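Local coordinates for protein nicotinate phosphoribosyltransferase (Porphyromonas gingivalis, PDB 2IM5) that probably catalyses the ATP-dependent transfer of a phosphoribosyl group from phosphoribosyl diphosphate to nicotinate, giving nicotinate ribonucleotide for NAD synthesis, at residues S307-R312 and G331-N336; E146-K151 and D177-I182; K23-A28 and I216-A221; G30-I35 and Y114-W119. All coordinates share one frame; numbering follows the deposited sequence.

Interaction 1: S307-R312 and G331-N336; sequences SLTPQR and GTNLTN
Asn333 reaches from the first turn of helix 332-335 to the start of helix 310-320, meeting Leu308, Thr309 and Pro310 in turn. Its CB lies 3.5 Å from Leu308 O. With CG anti to the backbone N (chi1 173°), the chain then runs on to the carboxamide, whose carbon sits close to Pro310 CD. At the tip the two branches part: OD1 comes within 3.4 Å of Pro310 CD, approaching the proline from the opposite direction, while ND2 rests 3.7 Å from Thr309 CG2, the threonine side chain crossing the asparagine at about a right angle. Both segments follow neighbouring parallel strands, 301-304 and 325-330, of the barrel-like alpha/beta domain, so the contact joins two loops on the C-terminal side of its sheet, the side on which alpha/beta barrel enzymes carry their active sites. Each loop leads into a helix. Thr309 is the N-cap of helix 310-320, its OG1 accepting from Arg312 N (3.0 Å, N-H...O angle 159°); Gly331 occupies the N-cap position of helix 332-335, its O accepting from Leu334 N and Thr335 N. A water ties the two backbones together: it donates to Leu308 O at 2.8 Å and accepts from Asn333 N at 3.0 Å, with a weak bond from Gly331 N. Pro310 also packs on Leu154 and Met155 of helix 141-157.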
loop_
_atom_site.group_PDB
_atom_site.type_symbol
_atom_site.label_atom_id
_atom_site.label_comp_id
_atom_site.label_asym_id
_atom_site.label_seq_id
_atom_site.Cartn_x
_atom_site.Cartn_y
_atom_site.Cartn_z
ATOM N N SER A 307 -3.480 9.649 -5.315
ATOM C CA SER A 307 -3.127 11.004 -4.875
ATOM C C SER A 307 -4.345 11.895 -4.689
ATOM O O SER A 307 -4.449 12.947 -5.315
ATOM C CB SER A 307 -2.195 11.662 -5.893
ATOM O OG SER A 307 -1.021 10.894 -6.064
ATOM N N LEU A 308 -5.246 11.491 -3.803
ATOM C CA LEU A 308 -6.466 12.245 -3.577
ATOM C C LEU A 308 -6.393 13.357 -2.543
ATOM O O LEU A 308 -5.497 13.391 -1.690
ATOM C CB LEU A 308 -7.586 11.289 -3.167
ATOM C CG LEU A 308 -7.986 10.208 -4.166
ATOM C CD1 LEU A 308 -9.012 9.287 -3.535
ATOM C CD2 LEU A 308 -8.551 10.858 -5.424
ATOM N N THR A 309 -7.361 14.264 -2.652
ATOM C CA THR A 309 -7.548 15.371 -1.724
ATOM C C THR A 309 -9.034 15.245 -1.413
ATOM O O THR A 309 -9.787 14.669 -2.201
ATOM C CB THR A 309 -7.301 16.750 -2.376
ATOM O OG1 THR A 309 -8.297 16.995 -3.377
ATOM C CG2 THR A 309 -5.919 16.807 -2.998
ATOM N N PRO A 310 -9.476 15.750 -0.256
ATOM C CA PRO A 310 -10.900 15.638 0.059
ATOM C C PRO A 310 -11.783 16.174 -1.070
ATOM O O PRO A 310 -12.781 15.554 -1.442
ATOM C CB PRO A 310 -11.022 16.448 1.344
ATOM C CG PRO A 310 -9.708 16.163 2.020
ATOM C CD PRO A 310 -8.721 16.304 0.883
ATOM N N GLN A 311 -11.400 17.314 -1.629
ATOM C CA GLN A 311 -12.174 17.918 -2.703
ATOM C C GLN A 311 -12.230 17.045 -3.949
ATOM O O GLN A 311 -13.275 16.927 -4.581
ATOM C CB GLN A 311 -11.607 19.293 -3.060
ATOM C CG GLN A 311 -12.439 20.046 -4.095
ATOM C CD GLN A 311 -13.925 20.097 -3.739
ATOM O OE1 GLN A 311 -14.302 20.473 -2.621
ATOM N NE2 GLN A 311 -14.777 19.722 -4.695
ATOM N N ARG A 312 -11.105 16.441 -4.313
ATOM C CA ARG A 312 -11.077 15.574 -5.479
ATOM C C ARG A 312 -11.962 14.346 -5.238
ATOM O O ARG A 312 -12.588 13.827 -6.164
ATOM C CB ARG A 312 -9.645 15.128 -5.778
ATOM C CG ARG A 312 -9.536 14.237 -7.000
ATOM C CD ARG A 312 -9.679 15.027 -8.290
ATOM N NE ARG A 312 -8.516 15.885 -8.526
ATOM C CZ ARG A 312 -8.340 16.638 -9.614
ATOM N NH1 ARG A 312 -9.254 16.651 -10.582
ATOM N NH2 ARG A 312 -7.242 17.378 -9.738
ATOM N N GLY A 331 -4.085 9.653 1.255
ATOM C CA GLY A 331 -2.783 9.530 1.882
ATOM C C GLY A 331 -2.035 10.773 2.330
ATOM O O GLY A 331 -2.370 11.392 3.340
ATOM N N THR A 332 -1.006 11.125 1.569
ATOM C CA THR A 332 -0.146 12.253 1.880
ATOM C C THR A 332 -0.854 13.585 2.158
ATOM O O THR A 332 -0.353 14.396 2.936
ATOM C CB THR A 332 0.917 12.436 0.767
ATOM O OG1 THR A 332 2.030 13.168 1.290
ATOM C CG2 THR A 332 0.338 13.181 -0.418
ATOM N N ASN A 333 -2.006 13.820 1.536
ATOM C CA ASN A 333 -2.734 15.060 1.783
ATOM C C ASN A 333 -3.103 15.186 3.256
ATOM O O ASN A 333 -3.273 16.291 3.767
ATOM C CB ASN A 333 -4.005 15.125 0.939
ATOM C CG ASN A 333 -4.876 16.324 1.291
ATOM O OD1 ASN A 333 -5.634 16.295 2.263
ATOM N ND2 ASN A 333 -4.754 17.394 0.508
ATOM N N LEU A 334 -3.218 14.052 3.941
ATOM C CA LEU A 334 -3.573 14.049 5.352
ATOM C C LEU A 334 -2.370 13.921 6.280
ATOM O O LEU A 334 -2.273 14.630 7.275
ATOM C CB LEU A 334 -4.549 12.898 5.652
ATOM C CG LEU A 334 -5.921 12.894 4.965
ATOM C CD1 LEU A 334 -6.700 11.649 5.352
ATOM C CD2 LEU A 334 -6.693 14.142 5.371
ATOM N N THR A 335 -1.447 13.023 5.948
ATOM C CA THR A 335 -0.293 12.772 6.811
ATOM C C THR A 335 0.944 13.633 6.580
ATOM O O THR A 335 1.900 13.562 7.349
ATOM C CB THR A 335 0.131 11.304 6.711
ATOM O OG1 THR A 335 0.608 11.051 5.384
ATOM C CG2 THR A 335 -1.060 10.382 7.001
ATOM N N ASN A 336 0.946 14.423 5.517
ATOM C CA ASN A 336 2.086 15.284 5.259
ATOM C C ASN A 336 1.619 16.579 4.610
ATOM O O ASN A 336 1.817 16.799 3.418
ATOM C CB ASN A 336 3.107 14.586 4.359
ATOM C CG ASN A 336 4.487 15.202 4.474
ATOM O OD1 ASN A 336 4.618 16.409 4.717
ATOM N ND2 ASN A 336 5.523 14.387 4.290
HETATM O O HOH W 1 -3.261 12.120 -0.576
#

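Interaction 2: E146-K151 and D177-I182; sequences EVTRSK and DRVTDI
Ile182, which packs against Thr148 across the contact, also lays its CG1 over one face of the Arg178 guanidinium, 3.4 Å above the plane and displaced toward the rim. At the edge of that same group, in its plane, stands Asp181 OD2, a long salt bridge at 3.8 Å from Arg178 NH1. Arg178 NE has a further partner in Glu145 on the facing helix, so a charged pair links the helices beside their apolar contact. Thr148 is the centre of that contact. Its CG2, anti to the backbone N, points into the groove between Val179 and Ile182, touching Ile182 CG2 at 3.6 Å and Val179 CG1 at 3.8 Å, and resting on Val179 O. The two helices, 141-157 and 173-186, stand on either side of strand 162-164 in the chain and pack with their N-to-C directions roughly aligned, as do neighbouring helices on the outside of an alpha/beta barrel; the short segments approach to 9.4 Å and cross at -38°. Thr148 crosses both Val179 and Ile182 at about a right angle. Its hydroxyl is bonded back to Val144 O in its own helix, leaving the methyl to face the neighbour. Further along, Ile182 CG2 lies 3.8 Å from Arg149 N, while the extended Arg149 side chain leads away to a salt bridge with Glu153.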
loop_
_atom_site.group_PDB
_atom_site.type_symbol
_atom_site.label_atom_id
_atom_site.label_comp_id
_atom_site.label_asym_id
_atom_site.label_seq_id
_atom_site.Cartn_x
_atom_site.Cartn_y
_atom_site.Cartn_z
ATOM N N GLU A 146 -6.045 22.838 12.407
ATOM C CA GLU A 146 -7.062 23.499 11.592
ATOM C C GLU A 146 -7.472 22.855 10.271
ATOM O O GLU A 146 -8.662 22.640 10.029
ATOM C CB GLU A 146 -6.652 24.952 11.337
ATOM C CG GLU A 146 -6.856 25.856 12.548
ATOM C CD GLU A 146 -6.313 27.265 12.338
ATOM O OE1 GLU A 146 -6.564 27.860 11.261
ATOM O OE2 GLU A 146 -5.639 27.778 13.262
ATOM N N VAL A 147 -6.512 22.561 9.403
ATOM C CA VAL A 147 -6.861 21.960 8.116
ATOM C C VAL A 147 -7.413 20.539 8.247
ATOM O O VAL A 147 -8.274 20.134 7.473
ATOM C CB VAL A 147 -5.652 21.929 7.142
ATOM C CG1 VAL A 147 -5.128 23.337 6.924
ATOM C CG2 VAL A 147 -4.556 21.025 7.692
ATOM N N THR A 148 -6.920 19.787 9.224
ATOM C CA THR A 148 -7.389 18.422 9.415
ATOM C C THR A 148 -8.849 18.457 9.862
ATOM O O THR A 148 -9.676 17.663 9.403
ATOM C CB THR A 148 -6.532 17.676 10.460
ATOM O OG1 THR A 148 -5.151 17.744 10.077
ATOM C CG2 THR A 148 -6.954 16.214 10.545
ATOM N N ARG A 149 -9.169 19.388 10.753
ATOM C CA ARG A 149 -10.541 19.508 11.216
ATOM C C ARG A 149 -11.441 19.865 10.035
ATOM O O ARG A 149 -12.508 19.280 9.858
ATOM C CB ARG A 149 -10.665 20.578 12.303
ATOM C CG ARG A 149 -12.113 20.843 12.673
ATOM C CD ARG A 149 -12.271 21.822 13.827
ATOM N NE ARG A 149 -13.688 22.076 14.098
ATOM C CZ ARG A 149 -14.147 22.850 15.079
ATOM N NH1 ARG A 149 -13.305 23.462 15.908
ATOM N NH2 ARG A 149 -15.456 23.009 15.231
ATOM N N SER A 150 -11.000 20.814 9.215
ATOM C CA SER A 150 -11.787 21.236 8.063
ATOM C C SER A 150 -12.024 20.075 7.120
ATOM O O SER A 150 -13.138 19.876 6.642
ATOM C CB SER A 150 -11.080 22.362 7.309
ATOM O OG SER A 150 -10.904 23.483 8.148
ATOM N N LYS A 151 -10.968 19.319 6.840
ATOM C CA LYS A 151 -11.081 18.168 5.956
ATOM C C LYS A 151 -12.078 17.152 6.511
ATOM O O LYS A 151 -12.928 16.653 5.783
ATOM C CB LYS A 151 -9.711 17.512 5.775
ATOM C CG LYS A 151 -8.711 18.376 5.026
ATOM C CD LYS A 151 -7.318 17.752 5.061
ATOM C CE LYS A 151 -6.305 18.647 4.376
ATOM N NZ LYS A 151 -4.928 18.105 4.501
ATOM N N ASP A 177 -0.372 10.396 13.906
ATOM C CA ASP A 177 -1.112 10.072 15.120
ATOM C C ASP A 177 -2.145 11.150 15.441
ATOM O O ASP A 177 -3.320 10.857 15.648
ATOM C CB ASP A 177 -0.144 9.929 16.297
ATOM C CG ASP A 177 -0.802 9.340 17.533
ATOM O OD1 ASP A 177 -2.030 9.487 17.698
ATOM O OD2 ASP A 177 -0.088 8.737 18.358
ATOM N N ARG A 178 -1.697 12.400 15.490
ATOM C CA ARG A 178 -2.593 13.514 15.798
ATOM C C ARG A 178 -3.649 13.720 14.714
ATOM O O ARG A 178 -4.809 13.978 15.021
ATOM C CB ARG A 178 -1.787 14.802 16.002
ATOM C CG ARG A 178 -2.633 16.020 16.361
ATOM C CD ARG A 178 -3.589 15.717 17.513
ATOM N NE ARG A 178 -4.499 16.830 17.774
ATOM C CZ ARG A 178 -5.582 16.747 18.545
ATOM N NH1 ARG A 178 -5.899 15.599 19.134
ATOM N NH2 ARG A 178 -6.348 17.815 18.727
ATOM N N VAL A 179 -3.247 13.607 13.455
ATOM C CA VAL A 179 -4.176 13.775 12.340
ATOM C C VAL A 179 -5.289 12.730 12.414
ATOM O O VAL A 179 -6.458 13.040 12.166
ATOM C CB VAL A 179 -3.447 13.651 10.974
ATOM C CG1 VAL A 179 -4.463 13.483 9.842
ATOM C CG2 VAL A 179 -2.601 14.903 10.722
ATOM N N THR A 180 -4.917 11.498 12.755
ATOM C CA THR A 180 -5.885 10.415 12.881
ATOM C C THR A 180 -6.852 10.732 14.016
ATOM O O THR A 180 -8.055 10.515 13.899
ATOM C CB THR A 180 -5.181 9.078 13.190
ATOM O OG1 THR A 180 -4.300 8.755 12.110
ATOM C CG2 THR A 180 -6.202 7.958 13.370
ATOM N N ASP A 181 -6.310 11.249 15.114
ATOM C CA ASP A 181 -7.120 11.603 16.276
ATOM C C ASP A 181 -8.143 12.679 15.919
ATOM O O ASP A 181 -9.315 12.585 16.287
ATOM C CB ASP A 181 -6.227 12.116 17.402
ATOM C CG ASP A 181 -6.920 12.089 18.746
ATOM O OD1 ASP A 181 -8.152 12.299 18.785
ATOM O OD2 ASP A 181 -6.230 11.865 19.764
ATOM N N ILE A 182 -7.695 13.697 15.196
ATOM C CA ILE A 182 -8.570 14.787 14.792
ATOM C C ILE A 182 -9.654 14.320 13.826
ATOM O O ILE A 182 -10.829 14.669 13.973
ATOM C CB ILE A 182 -7.762 15.918 14.125
ATOM C CG1 ILE A 182 -6.764 16.498 15.131
ATOM C CG2 ILE A 182 -8.700 16.997 13.608
ATOM C CD1 ILE A 182 -5.779 17.478 14.528
#

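Interaction 3: K23-A28 and I216-A221; sequences KLFPRA and IQFHGA
Past the end of helix 12-24 the backbone folds into a type I beta turn from Phe25 to Ala28, closed by Ala28 N to Phe25 O at 3.1 Å, and this turn aims both of its end residues at Phe218 of helix 213-223. The result is a buried aromatic cluster of Phe25, Phe218 and His219, which joins the N-terminal part of the chain to the barrel-like domain. Phe25 and Phe218 form a T-shaped pair, with centroids 4.8 Å apart and planes at 63°: the edge of Phe218 meets the face of Phe25, its CE2 standing 3.4 Å above the Phe25 plane, over the ring centre. Phe218 reaches across because its CG stands anti to the backbone N (chi1 172°), which sends the ring out from the helix. The opposite face of Phe25 carries Leu24 CB, displaced toward the rim, so the ring is held between its own neighbour and the opposing helix. Phe25 in turn directs its own edge at the face of the His219 ring in an offset arrangement with centroids 5.5 Å apart and planes at 80°. Asp235 of helix 228-240 touches both Phe25 and His219. Helix 213-223, which carries Phe218 and His219, starts at His213, the predicted site of autocatalytic phosphorylation, unmodified here. Beside the T-shaped pair, Ala28 CB sits 3.9 Å from both CZ and CE1 of Phe218.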
loop_
_atom_site.group_PDB
_atom_site.type_symbol
_atom_site.label_atom_id
_atom_site.label_comp_id
_atom_site.label_asym_id
_atom_site.label_seq_id
_atom_site.Cartn_x
_atom_site.Cartn_y
_atom_site.Cartn_z
ATOM N N LYS A 23 1.660 -18.689 3.707
ATOM C CA LYS A 23 0.850 -19.876 3.487
ATOM C C LYS A 23 1.142 -20.567 2.170
ATOM O O LYS A 23 1.426 -21.764 2.137
ATOM C CB LYS A 23 -0.641 -19.541 3.513
ATOM C CG LYS A 23 -1.510 -20.770 3.223
ATOM C CD LYS A 23 -2.980 -20.453 3.061
ATOM C CE LYS A 23 -3.778 -21.753 2.898
ATOM N NZ LYS A 23 -5.215 -21.509 2.602
ATOM N N LEU A 24 1.075 -19.805 1.082
ATOM C CA LEU A 24 1.271 -20.368 -0.245
ATOM C C LEU A 24 2.674 -20.358 -0.838
ATOM O O LEU A 24 2.984 -21.217 -1.665
ATOM C CB LEU A 24 0.309 -19.697 -1.227
ATOM C CG LEU A 24 -1.191 -19.797 -0.906
ATOM C CD1 LEU A 24 -1.974 -18.964 -1.944
ATOM C CD2 LEU A 24 -1.650 -21.274 -0.950
ATOM N N PHE A 25 3.521 -19.418 -0.428
ATOM C CA PHE A 25 4.879 -19.330 -0.972
ATOM C C PHE A 25 5.942 -19.140 0.113
ATOM O O PHE A 25 6.774 -18.232 0.027
ATOM C CB PHE A 25 4.947 -18.159 -1.955
ATOM C CG PHE A 25 3.881 -18.200 -3.006
ATOM C CD1 PHE A 25 3.925 -19.151 -4.025
ATOM C CD2 PHE A 25 2.802 -17.327 -2.949
ATOM C CE1 PHE A 25 2.892 -19.237 -4.974
ATOM C CE2 PHE A 25 1.768 -17.400 -3.890
ATOM C CZ PHE A 25 1.813 -18.359 -4.904
ATOM N N PRO A 26 5.946 -20.009 1.134
ATOM C CA PRO A 26 6.911 -19.911 2.230
ATOM C C PRO A 26 8.386 -20.083 1.853
ATOM O O PRO A 26 9.268 -19.795 2.661
ATOM C CB PRO A 26 6.420 -20.981 3.209
ATOM C CG PRO A 26 5.928 -22.061 2.290
ATOM C CD PRO A 26 5.141 -21.242 1.251
ATOM N N ARG A 27 8.657 -20.544 0.636
ATOM C CA ARG A 27 10.036 -20.736 0.195
ATOM C C ARG A 27 10.492 -19.635 -0.757
ATOM O O ARG A 27 11.658 -19.581 -1.140
ATOM C CB ARG A 27 10.193 -22.085 -0.512
ATOM C CG ARG A 27 9.937 -23.300 0.359
ATOM C CD ARG A 27 10.252 -24.574 -0.413
ATOM N NE ARG A 27 10.439 -25.711 0.485
ATOM C CZ ARG A 27 9.448 -26.419 1.010
ATOM N NH1 ARG A 27 8.192 -26.110 0.719
ATOM N NH2 ARG A 27 9.712 -27.423 1.838
ATOM N N ALA A 28 9.570 -18.758 -1.133
ATOM C CA ALA A 28 9.896 -17.692 -2.064
ATOM C C ALA A 28 10.858 -16.658 -1.498
ATOM O O ALA A 28 10.881 -16.404 -0.295
ATOM C CB ALA A 28 8.617 -17.007 -2.538
ATOM N N ILE A 216 0.282 -9.198 -7.107
ATOM C CA ILE A 216 0.034 -9.496 -8.517
ATOM C C ILE A 216 1.360 -9.625 -9.266
ATOM O O ILE A 216 1.543 -10.516 -10.083
ATOM C CB ILE A 216 -0.777 -8.379 -9.207
ATOM C CG1 ILE A 216 -2.026 -8.035 -8.398
ATOM C CG2 ILE A 216 -1.158 -8.810 -10.606
ATOM C CD1 ILE A 216 -2.973 -9.159 -8.238
ATOM N N GLN A 217 2.277 -8.705 -8.990
ATOM C CA GLN A 217 3.587 -8.696 -9.636
ATOM C C GLN A 217 4.365 -9.990 -9.377
ATOM O O GLN A 217 5.059 -10.493 -10.253
ATOM C CB GLN A 217 4.386 -7.510 -9.125
ATOM C CG GLN A 217 3.880 -6.175 -9.610
ATOM C CD GLN A 217 4.700 -5.029 -9.046
ATOM O OE1 GLN A 217 4.548 -4.661 -7.881
ATOM N NE2 GLN A 217 5.595 -4.481 -9.860
ATOM N N PHE A 218 4.262 -10.511 -8.158
ATOM C CA PHE A 218 4.943 -11.752 -7.819
ATOM C C PHE A 218 4.403 -12.836 -8.752
ATOM O O PHE A 218 5.171 -13.592 -9.346
ATOM C CB PHE A 218 4.672 -12.132 -6.363
ATOM C CG PHE A 218 5.178 -13.493 -5.987
ATOM C CD1 PHE A 218 6.544 -13.726 -5.838
ATOM C CD2 PHE A 218 4.290 -14.555 -5.797
ATOM C CE1 PHE A 218 7.020 -14.996 -5.503
ATOM C CE2 PHE A 218 4.758 -15.828 -5.462
ATOM C CZ PHE A 218 6.121 -16.051 -5.314
ATOM N N HIS A 219 3.077 -12.884 -8.893
ATOM C CA HIS A 219 2.437 -13.881 -9.745
ATOM C C HIS A 219 2.822 -13.696 -11.209
ATOM O O HIS A 219 2.963 -14.668 -11.948
ATOM C CB HIS A 219 0.913 -13.821 -9.568
ATOM C CG HIS A 219 0.440 -14.390 -8.264
ATOM N ND1 HIS A 219 0.003 -15.691 -8.133
ATOM C CD2 HIS A 219 0.380 -13.849 -7.024
ATOM C CE1 HIS A 219 -0.304 -15.926 -6.869
ATOM N NE2 HIS A 219 -0.083 -14.825 -6.175
ATOM N N GLY A 220 3.000 -12.447 -11.628
ATOM C CA GLY A 220 3.379 -12.200 -13.004
ATOM C C GLY A 220 4.784 -12.708 -13.287
ATOM O O GLY A 220 5.062 -13.254 -14.350
ATOM N N ALA A 221 5.679 -12.531 -12.323
ATOM C CA ALA A 221 7.059 -12.967 -12.473
ATOM C C ALA A 221 7.192 -14.483 -12.450
ATOM O O ALA A 221 7.983 -15.049 -13.198
ATOM C CB ALA A 221 7.916 -12.360 -11.370
#

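Interaction 4: G30-I35 and Y114-W119; sequences GEFRFI and YRVTLW
Phe32 and Thr117 lie side by side with their side chains pointing the same way, and the rim atoms CE2 and CZ of Phe32 come up to the Thr117 backbone, CE2 at 3.7 Å from Thr117 CA. Val116 is set differently. Its side chain meets the phenylalanine obliquely, and CG2 reaches the rim of the ring, near its plane, 3.9 Å from Phe32 CD2. The same methyl also rests 3.8 Å from Gly30 O; Gly30, within the strand, has no side chain on the side turned to Val116, so the methyl can lie against its carbonyl oxygen. Thr117 OG1, anti to its own amide nitrogen (chi1 -174°), passes 3.8 Å from Phe32 CZ and is hydrogen-bonded to Glu214 OE1. The contact is buried and mostly apolar, made by van der Waals touches. Glu31 leaves the strand on the other side and is gripped there by Arg33, whose NE (2.6 Å) and NH2 (2.9 Å) both bind Glu31 OE1; NH2 meets the syn lone pair of OE1, whereas NE comes from above the carboxylate plane. Arg33 also makes a cation-pi contact with Trp352. Strand 29-36 runs between strands 105-110 and 347-355 of the antiparallel sheet, whose face under Phe32 is covered by segment 114-119, and Tyr21 of helix 12-24 also packs against Thr117.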
loop_
_atom_site.group_PDB
_atom_site.type_symbol
_atom_site.label_atom_id
_atom_site.label_comp_id
_atom_site.label_asym_id
_atom_site.label_seq_id
_atom_site.Cartn_x
_atom_site.Cartn_y
_atom_site.Cartn_z
ATOM N N GLY A 30 12.615 -12.637 -2.322
ATOM C CA GLY A 30 12.329 -11.410 -3.035
ATOM C C GLY A 30 13.335 -10.342 -2.678
ATOM O O GLY A 30 13.999 -10.430 -1.640
ATOM N N GLU A 31 13.480 -9.358 -3.557
ATOM C CA GLU A 31 14.364 -8.235 -3.297
ATOM C C GLU A 31 13.580 -6.953 -3.523
ATOM O O GLU A 31 13.060 -6.717 -4.621
ATOM C CB GLU A 31 15.585 -8.203 -4.220
ATOM C CG GLU A 31 16.461 -6.974 -3.911
ATOM C CD GLU A 31 17.631 -6.777 -4.874
ATOM O OE1 GLU A 31 17.396 -6.540 -6.082
ATOM O OE2 GLU A 31 18.789 -6.854 -4.411
ATOM N N PHE A 32 13.493 -6.134 -2.481
ATOM C CA PHE A 32 12.806 -4.860 -2.565
ATOM C C PHE A 32 13.868 -3.779 -2.757
ATOM O O PHE A 32 14.936 -3.825 -2.135
ATOM C CB PHE A 32 12.019 -4.594 -1.277
ATOM C CG PHE A 32 10.716 -5.345 -1.194
ATOM C CD1 PHE A 32 9.512 -4.719 -1.531
ATOM C CD2 PHE A 32 10.689 -6.681 -0.809
ATOM C CE1 PHE A 32 8.304 -5.417 -1.485
ATOM C CE2 PHE A 32 9.487 -7.388 -0.762
ATOM C CZ PHE A 32 8.292 -6.752 -1.100
ATOM N N ARG A 33 13.582 -2.818 -3.623
ATOM C CA ARG A 33 14.523 -1.737 -3.863
ATOM C C ARG A 33 13.901 -0.372 -3.622
ATOM O O ARG A 33 12.820 -0.070 -4.116
ATOM C CB ARG A 33 15.070 -1.798 -5.289
ATOM C CG ARG A 33 15.946 -3.010 -5.540
ATOM C CD ARG A 33 16.618 -2.936 -6.895
ATOM N NE ARG A 33 17.368 -4.154 -7.176
ATOM C CZ ARG A 33 18.089 -4.355 -8.270
ATOM N NH1 ARG A 33 18.170 -3.410 -9.201
ATOM N NH2 ARG A 33 18.714 -5.512 -8.441
ATOM N N PHE A 34 14.599 0.440 -2.839
ATOM C CA PHE A 34 14.169 1.794 -2.532
ATOM C C PHE A 34 14.434 2.649 -3.764
ATOM O O PHE A 34 15.458 2.491 -4.420
ATOM C CB PHE A 34 14.982 2.334 -1.356
ATOM C CG PHE A 34 14.830 3.812 -1.136
ATOM C CD1 PHE A 34 13.775 4.313 -0.380
ATOM C CD2 PHE A 34 15.745 4.707 -1.687
ATOM C CE1 PHE A 34 13.632 5.686 -0.173
ATOM C CE2 PHE A 34 15.610 6.077 -1.489
ATOM C CZ PHE A 34 14.549 6.566 -0.727
ATOM N N ILE A 35 13.512 3.547 -4.080
ATOM C CA ILE A 35 13.693 4.425 -5.226
ATOM C C ILE A 35 13.261 5.847 -4.873
ATOM O O ILE A 35 12.105 6.090 -4.518
ATOM C CB ILE A 35 12.843 3.987 -6.451
ATOM C CG1 ILE A 35 13.085 2.515 -6.790
ATOM C CG2 ILE A 35 13.183 4.867 -7.649
ATOM C CD1 ILE A 35 14.502 2.207 -7.221
ATOM N N TYR A 114 8.059 -13.664 2.547
ATOM C CA TYR A 114 7.118 -13.431 3.632
ATOM C C TYR A 114 7.761 -12.598 4.737
ATOM O O TYR A 114 7.071 -11.910 5.486
ATOM C CB TYR A 114 6.562 -14.757 4.187
ATOM C CG TYR A 114 7.525 -15.592 4.993
ATOM C CD1 TYR A 114 7.705 -15.368 6.365
ATOM C CD2 TYR A 114 8.267 -16.604 4.387
ATOM C CE1 TYR A 114 8.609 -16.133 7.112
ATOM C CE2 TYR A 114 9.169 -17.375 5.121
ATOM C CZ TYR A 114 9.336 -17.133 6.480
ATOM O OH TYR A 114 10.222 -17.900 7.191
ATOM N N ARG A 115 9.088 -12.645 4.826
ATOM C CA ARG A 115 9.798 -11.865 5.827
ATOM C C ARG A 115 10.099 -10.441 5.358
ATOM O O ARG A 115 9.678 -9.476 5.992
ATOM C CB ARG A 115 11.127 -12.524 6.200
ATOM C CG ARG A 115 11.028 -13.826 6.981
ATOM C CD ARG A 115 12.417 -14.231 7.457
ATOM N NE ARG A 115 12.964 -13.217 8.355
ATOM C CZ ARG A 115 12.679 -13.136 9.652
ATOM N NH1 ARG A 115 11.866 -14.017 10.217
ATOM N NH2 ARG A 115 13.171 -12.141 10.375
ATOM N N VAL A 116 10.822 -10.307 4.244
ATOM C CA VAL A 116 11.216 -8.984 3.760
ATOM C C VAL A 116 10.113 -8.044 3.286
ATOM O O VAL A 116 10.320 -6.836 3.212
ATOM C CB VAL A 116 12.306 -9.078 2.659
ATOM C CG1 VAL A 116 13.500 -9.866 3.197
ATOM C CG2 VAL A 116 11.757 -9.721 1.405
ATOM N N THR A 117 8.939 -8.572 2.970
ATOM C CA THR A 117 7.871 -7.691 2.537
ATOM C C THR A 117 7.496 -6.742 3.691
ATOM O O THR A 117 7.038 -5.628 3.466
ATOM C CB THR A 117 6.622 -8.485 2.092
ATOM O OG1 THR A 117 5.661 -7.576 1.540
ATOM C CG2 THR A 117 5.995 -9.228 3.269
ATOM N N LEU A 118 7.717 -7.187 4.924
ATOM C CA LEU A 118 7.395 -6.384 6.103
ATOM C C LEU A 118 8.283 -5.143 6.302
ATOM O O LEU A 118 7.932 -4.258 7.074
ATOM C CB LEU A 118 7.448 -7.263 7.360
ATOM C CG LEU A 118 6.572 -8.525 7.318
ATOM C CD1 LEU A 118 6.765 -9.322 8.604
ATOM C CD2 LEU A 118 5.101 -8.140 7.141
ATOM N N TRP A 119 9.419 -5.080 5.606
ATOM C CA TRP A 119 10.331 -3.942 5.718
ATOM C C TRP A 119 9.844 -2.672 5.015
ATOM O O TRP A 119 10.087 -1.566 5.493
ATOM C CB TRP A 119 11.711 -4.280 5.122
ATOM C CG TRP A 119 12.605 -5.151 5.951
ATOM C CD1 TRP A 119 13.020 -6.418 5.649
ATOM C CD2 TRP A 119 13.262 -4.794 7.179
ATOM N NE1 TRP A 119 13.899 -6.867 6.603
ATOM C CE2 TRP A 119 14.065 -5.895 7.555
ATOM C CE3 TRP A 119 13.252 -3.650 7.991
ATOM C CZ2 TRP A 119 14.855 -5.890 8.714
ATOM C CZ3 TRP A 119 14.037 -3.640 9.142
ATOM C CH2 TRP A 119 14.830 -4.759 9.493
#

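Interactions 1 and 2 lie on one side of the chain's centre and 3 and 4 on the other. The first two touch: Lys151, from helix 141-157 in interaction 2, donates from NZ to Asn333 O of interaction 1, and its chain packs on Leu334 and Pro310. Interactions 3 and 4 are joined through helix 12-24 and the strand after it, with Pro26 O against the Tyr114 ring. Interaction 1 is only partly buried and is bridged by a water and by the touches of one asparagine side chain, while 2 is an apolar core with charged residues at its margin. Interaction 3 is aromatic and 4 aromatic-aliphatic, both fully buried.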